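Local structure of cGAS/DncV-like nucleotidyltransferase in E. coli homolog (Elizabethkingia meningoseptica ATCC 13253 = NBRC 12535, 6E0O) at residues Ile195-Gly207 with Leu279-Tyr291. The protein synthesises cyclic dinucleotides, probably 3',3'-cyclic di-AMP from ATP with magnesium as cofactor, as second messengers of a CBASS defence against bacteriophage. Numbering follows the deposited sequence. Where two conformers were deposited one is given.
Sequences ILKVVNYRLIDDG and LGFMQKCWNYLGY
The phenol oxygen of Y288 is gripped twice: R202 NH1 donates to Y288 OH over 3.0 Å, nearly straight at 163°, and a water 2.6 Å from the same OH donates in turn to D206 OD2. The hydroxyl lies in the guanidinium plane, so the arginine meets it edge-on and bonds it directly, while D206 reaches it through the water. Segments 195-205 and 279-289, on helices 188-205 and 275-289 of this CD-NTase, cross at 87° with their axes 10.4 Å apart, and illustrate how a knob-into-hole contact can join helices that do not run alongside each other. The knob is L203, received by F281, K284, C285 and Y288; its CD1 rests 3.9 Å from K284 CB. With CG anti to the backbone N (chi1 -176°), Y288 reaches over helix 195-205, where L203 CD2 packs against its CD1 and V199 CG1 against its CD2, both oblique to the ring. Deeper in, C285 SG lies 3.8 Å from V199 CG1 and also touches L196 CD2. K284 directs its amine away, to a salt bridge with E208, and helix 216-224 packs I219 on both L196 and F281. Two residues before V199, with its CB pointing away from helix 279-289, K197, a probable GTP-binding residue, hydrogen-bonds the bound ligand. The F281 ring stands nearly perpendicular to the N200 amide, its CE1 3.6 Å from N200 OD1, and its edge faces L196 O.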
loop_
_atom_site.group_PDB
_atom_site.type_symbol
_atom_site.label_atom_id
_atom_site.label_comp_id
_atom_site.label_asym_id
_atom_site.label_seq_id
_atom_site.Cartn_x
_atom_site.Cartn_y
_atom_site.Cartn_z
ATOM N N ILE A 195 6.814 -11.100 4.289
ATOM C CA ILE A 195 6.576 -12.543 4.340
ATOM C C ILE A 195 5.098 -12.845 4.131
ATOM O O ILE A 195 4.729 -13.743 3.372
ATOM C CB ILE A 195 7.083 -13.142 5.664
ATOM C CG1 ILE A 195 8.603 -13.140 5.721
ATOM C CG2 ILE A 195 6.540 -14.561 5.836
ATOM C CD1 ILE A 195 9.155 -13.391 7.114
ATOM N N LEU A 196 4.232 -12.117 4.830
ATOM C CA LEU A 196 2.803 -12.374 4.714
ATOM C C LEU A 196 2.266 -12.019 3.331
ATOM O O LEU A 196 1.328 -12.665 2.862
ATOM C CB LEU A 196 2.043 -11.658 5.831
ATOM C CG LEU A 196 2.298 -12.259 7.220
ATOM C CD1 LEU A 196 1.650 -11.380 8.286
ATOM C CD2 LEU A 196 1.780 -13.672 7.354
ATOM N N LYS A 197 2.841 -11.009 2.667
ATOM C CA LYS A 197 2.470 -10.740 1.278
ATOM C C LYS A 197 2.885 -11.891 0.366
ATOM O O LYS A 197 2.143 -12.267 -0.550
ATOM C CB LYS A 197 3.072 -9.411 0.811
ATOM C CG LYS A 197 2.411 -8.184 1.447
ATOM C CD LYS A 197 3.031 -6.872 0.985
ATOM C CE LYS A 197 2.776 -6.589 -0.478
ATOM N NZ LYS A 197 3.168 -5.192 -0.831
ATOM N N VAL A 198 4.072 -12.459 0.588
ATOM C CA VAL A 198 4.485 -13.629 -0.185
ATOM C C VAL A 198 3.499 -14.772 0.016
ATOM O O VAL A 198 3.066 -15.420 -0.943
ATOM C CB VAL A 198 5.909 -14.050 0.205
ATOM C CG1 VAL A 198 6.222 -15.452 -0.325
ATOM C CG2 VAL A 198 6.922 -13.048 -0.302
ATOM N N VAL A 199 3.133 -15.043 1.270
ATOM C CA VAL A 199 2.187 -16.122 1.540
ATOM C C VAL A 199 0.838 -15.824 0.891
ATOM O O VAL A 199 0.192 -16.719 0.332
ATOM C CB VAL A 199 2.078 -16.377 3.055
ATOM C CG1 VAL A 199 1.006 -17.406 3.338
ATOM C CG2 VAL A 199 3.423 -16.830 3.614
ATOM N N ASN A 200 0.390 -14.570 0.967
ATOM C CA ASN A 200 -0.852 -14.175 0.304
ATOM C C ASN A 200 -0.816 -14.520 -1.185
ATOM O O ASN A 200 -1.746 -15.145 -1.713
ATOM C CB ASN A 200 -1.085 -12.678 0.521
ATOM C CG ASN A 200 -2.434 -12.208 0.038
ATOM O OD1 ASN A 200 -3.429 -12.921 0.121
ATOM N ND2 ASN A 200 -2.473 -10.990 -0.472
ATOM N N TYR A 201 0.242 -14.118 -1.896
ATOM C CA TYR A 201 0.312 -14.402 -3.326
ATOM C C TYR A 201 0.329 -15.905 -3.594
ATOM O O TYR A 201 -0.279 -16.384 -4.560
ATOM C CB TYR A 201 1.549 -13.744 -3.934
ATOM C CG TYR A 201 1.457 -12.236 -4.030
ATOM C CD1 TYR A 201 0.313 -11.611 -4.521
ATOM C CD2 TYR A 201 2.513 -11.436 -3.627
ATOM C CE1 TYR A 201 0.230 -10.234 -4.604
ATOM C CE2 TYR A 201 2.443 -10.062 -3.709
ATOM C CZ TYR A 201 1.300 -9.463 -4.194
ATOM O OH TYR A 201 1.234 -8.091 -4.269
ATOM N N ARG A 202 1.032 -16.668 -2.749
ATOM C CA ARG A 202 1.068 -18.119 -2.922
ATOM C C ARG A 202 -0.308 -18.735 -2.717
ATOM O O ARG A 202 -0.726 -19.607 -3.490
ATOM C CB ARG A 202 2.083 -18.740 -1.967
ATOM C CG ARG A 202 3.512 -18.485 -2.387
ATOM C CD ARG A 202 4.502 -18.805 -1.278
ATOM N NE ARG A 202 5.858 -18.852 -1.805
ATOM C CZ ARG A 202 6.566 -19.964 -1.993
ATOM N NH1 ARG A 202 6.076 -21.153 -1.668
ATOM N NH2 ARG A 202 7.787 -19.878 -2.486
ATOM N N LEU A 203 -1.024 -18.294 -1.681
ATOM C CA LEU A 203 -2.361 -18.807 -1.427
ATOM C C LEU A 203 -3.315 -18.434 -2.553
ATOM O O LEU A 203 -4.171 -19.237 -2.940
ATOM C CB LEU A 203 -2.869 -18.282 -0.090
ATOM C CG LEU A 203 -2.152 -18.802 1.154
ATOM C CD1 LEU A 203 -2.584 -17.994 2.362
ATOM C CD2 LEU A 203 -2.440 -20.279 1.364
ATOM N N ILE A 204 -3.179 -17.226 -3.103
ATOM C CA ILE A 204 -4.003 -16.832 -4.246
ATOM C C ILE A 204 -3.679 -17.711 -5.450
ATOM O O ILE A 204 -4.574 -18.229 -6.122
ATOM C CB ILE A 204 -3.799 -15.339 -4.566
ATOM C CG1 ILE A 204 -4.314 -14.467 -3.420
ATOM C CG2 ILE A 204 -4.492 -14.960 -5.887
ATOM C CD1 ILE A 204 -3.872 -13.022 -3.518
ATOM N N ASP A 205 -2.388 -17.886 -5.739
ATOM C CA ASP A 205 -1.984 -18.684 -6.895
ATOM C C ASP A 205 -2.467 -20.123 -6.772
ATOM O O ASP A 205 -2.825 -20.755 -7.775
ATOM C CB ASP A 205 -0.462 -18.654 -7.046
ATOM C CG ASP A 205 0.051 -17.322 -7.540
ATOM O OD1 ASP A 205 -0.776 -16.470 -7.924
ATOM O OD2 ASP A 205 1.284 -17.121 -7.540
ATOM N N ASP A 206 -2.479 -20.656 -5.551
ATOM C CA ASP A 206 -2.937 -22.013 -5.296
ATOM C C ASP A 206 -4.456 -22.132 -5.290
ATOM O O ASP A 206 -4.970 -23.251 -5.183
ATOM C CB ASP A 206 -2.429 -22.491 -3.932
ATOM C CG ASP A 206 -0.942 -22.765 -3.914
ATOM O OD1 ASP A 206 -0.330 -22.891 -5.000
ATOM O OD2 ASP A 206 -0.385 -22.855 -2.798
ATOM N N GLY A 207 -5.176 -21.018 -5.378
ATOM C CA GLY A 207 -6.621 -21.047 -5.299
ATOM C C GLY A 207 -7.169 -21.259 -3.912
ATOM O O GLY A 207 -8.341 -21.597 -3.764
ATOM N N LEU A 279 -9.030 -12.945 10.404
ATOM C CA LEU A 279 -8.956 -14.222 11.104
ATOM C C LEU A 279 -8.773 -15.373 10.127
ATOM O O LEU A 279 -7.909 -16.238 10.323
ATOM C CB LEU A 279 -10.226 -14.422 11.918
ATOM C CG LEU A 279 -10.341 -15.740 12.683
ATOM C CD1 LEU A 279 -9.260 -15.845 13.732
ATOM C CD2 LEU A 279 -11.727 -15.814 13.307
ATOM N N GLY A 280 -9.580 -15.402 9.069
ATOM C CA GLY A 280 -9.456 -16.462 8.092
ATOM C C GLY A 280 -8.117 -16.439 7.390
ATOM O O GLY A 280 -7.509 -17.485 7.156
ATOM N N PHE A 281 -7.628 -15.243 7.058
ATOM C CA PHE A 281 -6.316 -15.135 6.429
ATOM C C PHE A 281 -5.220 -15.650 7.362
ATOM O O PHE A 281 -4.331 -16.390 6.937
ATOM C CB PHE A 281 -6.066 -13.688 5.991
ATOM C CG PHE A 281 -4.715 -13.477 5.370
ATOM C CD1 PHE A 281 -4.381 -14.088 4.175
ATOM C CD2 PHE A 281 -3.777 -12.668 5.983
ATOM C CE1 PHE A 281 -3.138 -13.902 3.606
ATOM C CE2 PHE A 281 -2.532 -12.489 5.424
ATOM C CZ PHE A 281 -2.213 -13.100 4.233
ATOM N N MET A 282 -5.260 -15.265 8.640
ATOM C CA MET A 282 -4.251 -15.760 9.577
ATOM C C MET A 282 -4.280 -17.284 9.670
ATOM O O MET A 282 -3.234 -17.936 9.733
ATOM C CB MET A 282 -4.488 -15.159 10.968
ATOM C CG MET A 282 -4.094 -13.710 11.129
ATOM S SD MET A 282 -2.350 -13.403 10.791
ATOM C CE MET A 282 -2.501 -12.705 9.173
ATOM N N GLN A 283 -5.474 -17.871 9.716
ATOM C CA GLN A 283 -5.578 -19.322 9.756
ATOM C C GLN A 283 -4.941 -19.949 8.523
ATOM O O GLN A 283 -4.215 -20.945 8.624
ATOM C CB GLN A 283 -7.047 -19.709 9.848
ATOM C CG GLN A 283 -7.312 -21.172 9.721
ATOM C CD GLN A 283 -8.774 -21.480 9.920
ATOM O OE1 GLN A 283 -9.587 -21.311 9.013
ATOM N NE2 GLN A 283 -9.120 -21.913 11.113
ATOM N N LYS A 284 -5.230 -19.401 7.340
ATOM C CA LYS A 284 -4.659 -19.954 6.117
ATOM C C LYS A 284 -3.142 -19.833 6.122
ATOM O O LYS A 284 -2.435 -20.752 5.686
ATOM C CB LYS A 284 -5.243 -19.252 4.892
ATOM C CG LYS A 284 -6.721 -19.496 4.670
ATOM C CD LYS A 284 -7.007 -20.926 4.296
ATOM C CE LYS A 284 -8.429 -21.059 3.773
ATOM N NZ LYS A 284 -8.802 -22.476 3.552
ATOM N N CYS A 285 -2.624 -18.707 6.618
ATOM C CA CYS A 285 -1.179 -18.544 6.718
ATOM C C CYS A 285 -0.589 -19.568 7.674
ATOM O O CYS A 285 0.426 -20.205 7.374
ATOM C CB CYS A 285 -0.833 -17.131 7.182
ATOM S SG CYS A 285 -1.161 -15.831 5.972
ATOM N N TRP A 286 -1.190 -19.703 8.857
ATOM C CA TRP A 286 -0.705 -20.667 9.839
ATOM C C TRP A 286 -0.638 -22.069 9.252
ATOM O O TRP A 286 0.371 -22.769 9.398
ATOM C CB TRP A 286 -1.640 -20.640 11.041
ATOM C CG TRP A 286 -1.274 -21.567 12.144
ATOM C CD1 TRP A 286 -1.736 -22.831 12.338
ATOM C CD2 TRP A 286 -0.399 -21.282 13.236
ATOM N NE1 TRP A 286 -1.194 -23.358 13.484
ATOM C CE2 TRP A 286 -0.370 -22.424 14.054
ATOM C CE3 TRP A 286 0.366 -20.170 13.598
ATOM C CZ2 TRP A 286 0.393 -22.489 15.211
ATOM C CZ3 TRP A 286 1.125 -20.236 14.744
ATOM C CH2 TRP A 286 1.132 -21.385 15.540
ATOM N N ASN A 287 -1.707 -22.489 8.576
ATOM C CA ASN A 287 -1.752 -23.829 8.007
ATOM C C ASN A 287 -0.723 -23.996 6.895
ATOM O O ASN A 287 -0.057 -25.036 6.807
ATOM C CB ASN A 287 -3.156 -24.112 7.468
ATOM C CG ASN A 287 -4.198 -24.219 8.560
ATOM O OD1 ASN A 287 -3.872 -24.342 9.736
ATOM N ND2 ASN A 287 -5.468 -24.198 8.168
ATOM N N TYR A 288 -0.584 -22.987 6.034
ATOM C CA TYR A 288 0.368 -23.062 4.934
ATOM C C TYR A 288 1.791 -23.152 5.452
ATOM O O TYR A 288 2.609 -23.913 4.923
ATOM C CB TYR A 288 0.219 -21.822 4.058
ATOM C CG TYR A 288 1.091 -21.846 2.828
ATOM C CD1 TYR A 288 0.695 -22.535 1.698
ATOM C CD2 TYR A 288 2.303 -21.174 2.790
ATOM C CE1 TYR A 288 1.470 -22.562 0.561
ATOM C CE2 TYR A 288 3.092 -21.191 1.657
ATOM C CZ TYR A 288 2.667 -21.900 0.544
ATOM O OH TYR A 288 3.438 -21.934 -0.593
ATOM N N LEU A 289 2.112 -22.360 6.474
ATOM C CA LEU A 289 3.457 -22.334 7.028
ATOM C C LEU A 289 3.776 -23.568 7.857
ATOM O O LEU A 289 4.953 -23.916 7.990
ATOM C CB LEU A 289 3.630 -21.059 7.853
ATOM C CG LEU A 289 3.592 -19.779 7.007
ATOM C CD1 LEU A 289 3.346 -18.541 7.867
ATOM C CD2 LEU A 289 4.867 -19.628 6.187
ATOM N N GLY A 290 2.769 -24.248 8.388
ATOM C CA GLY A 290 3.027 -25.485 9.089
ATOM C C GLY A 290 3.466 -25.309 10.511
ATOM O O GLY A 290 4.144 -26.189 11.050
ATOM N N TYR A 291 3.113 -24.186 11.130
ATOM C CA TYR A 291 3.346 -24.005 12.551
ATOM C C TYR A 291 2.562 -25.029 13.359
ATOM O O TYR A 291 1.466 -25.450 12.984
ATOM C CB TYR A 291 2.922 -22.601 12.978
ATOM C CG TYR A 291 3.962 -21.559 12.679
ATOM C CD1 TYR A 291 5.128 -21.483 13.432
ATOM C CD2 TYR A 291 3.794 -20.660 11.639
ATOM C CE1 TYR A 291 6.089 -20.547 13.164
ATOM C CE2 TYR A 291 4.744 -19.704 11.379
ATOM C CZ TYR A 291 5.883 -19.647 12.153
ATOM O OH TYR A 291 6.845 -18.712 11.848
HETATM O O HOH W 1 2.322 -22.860 -2.786
#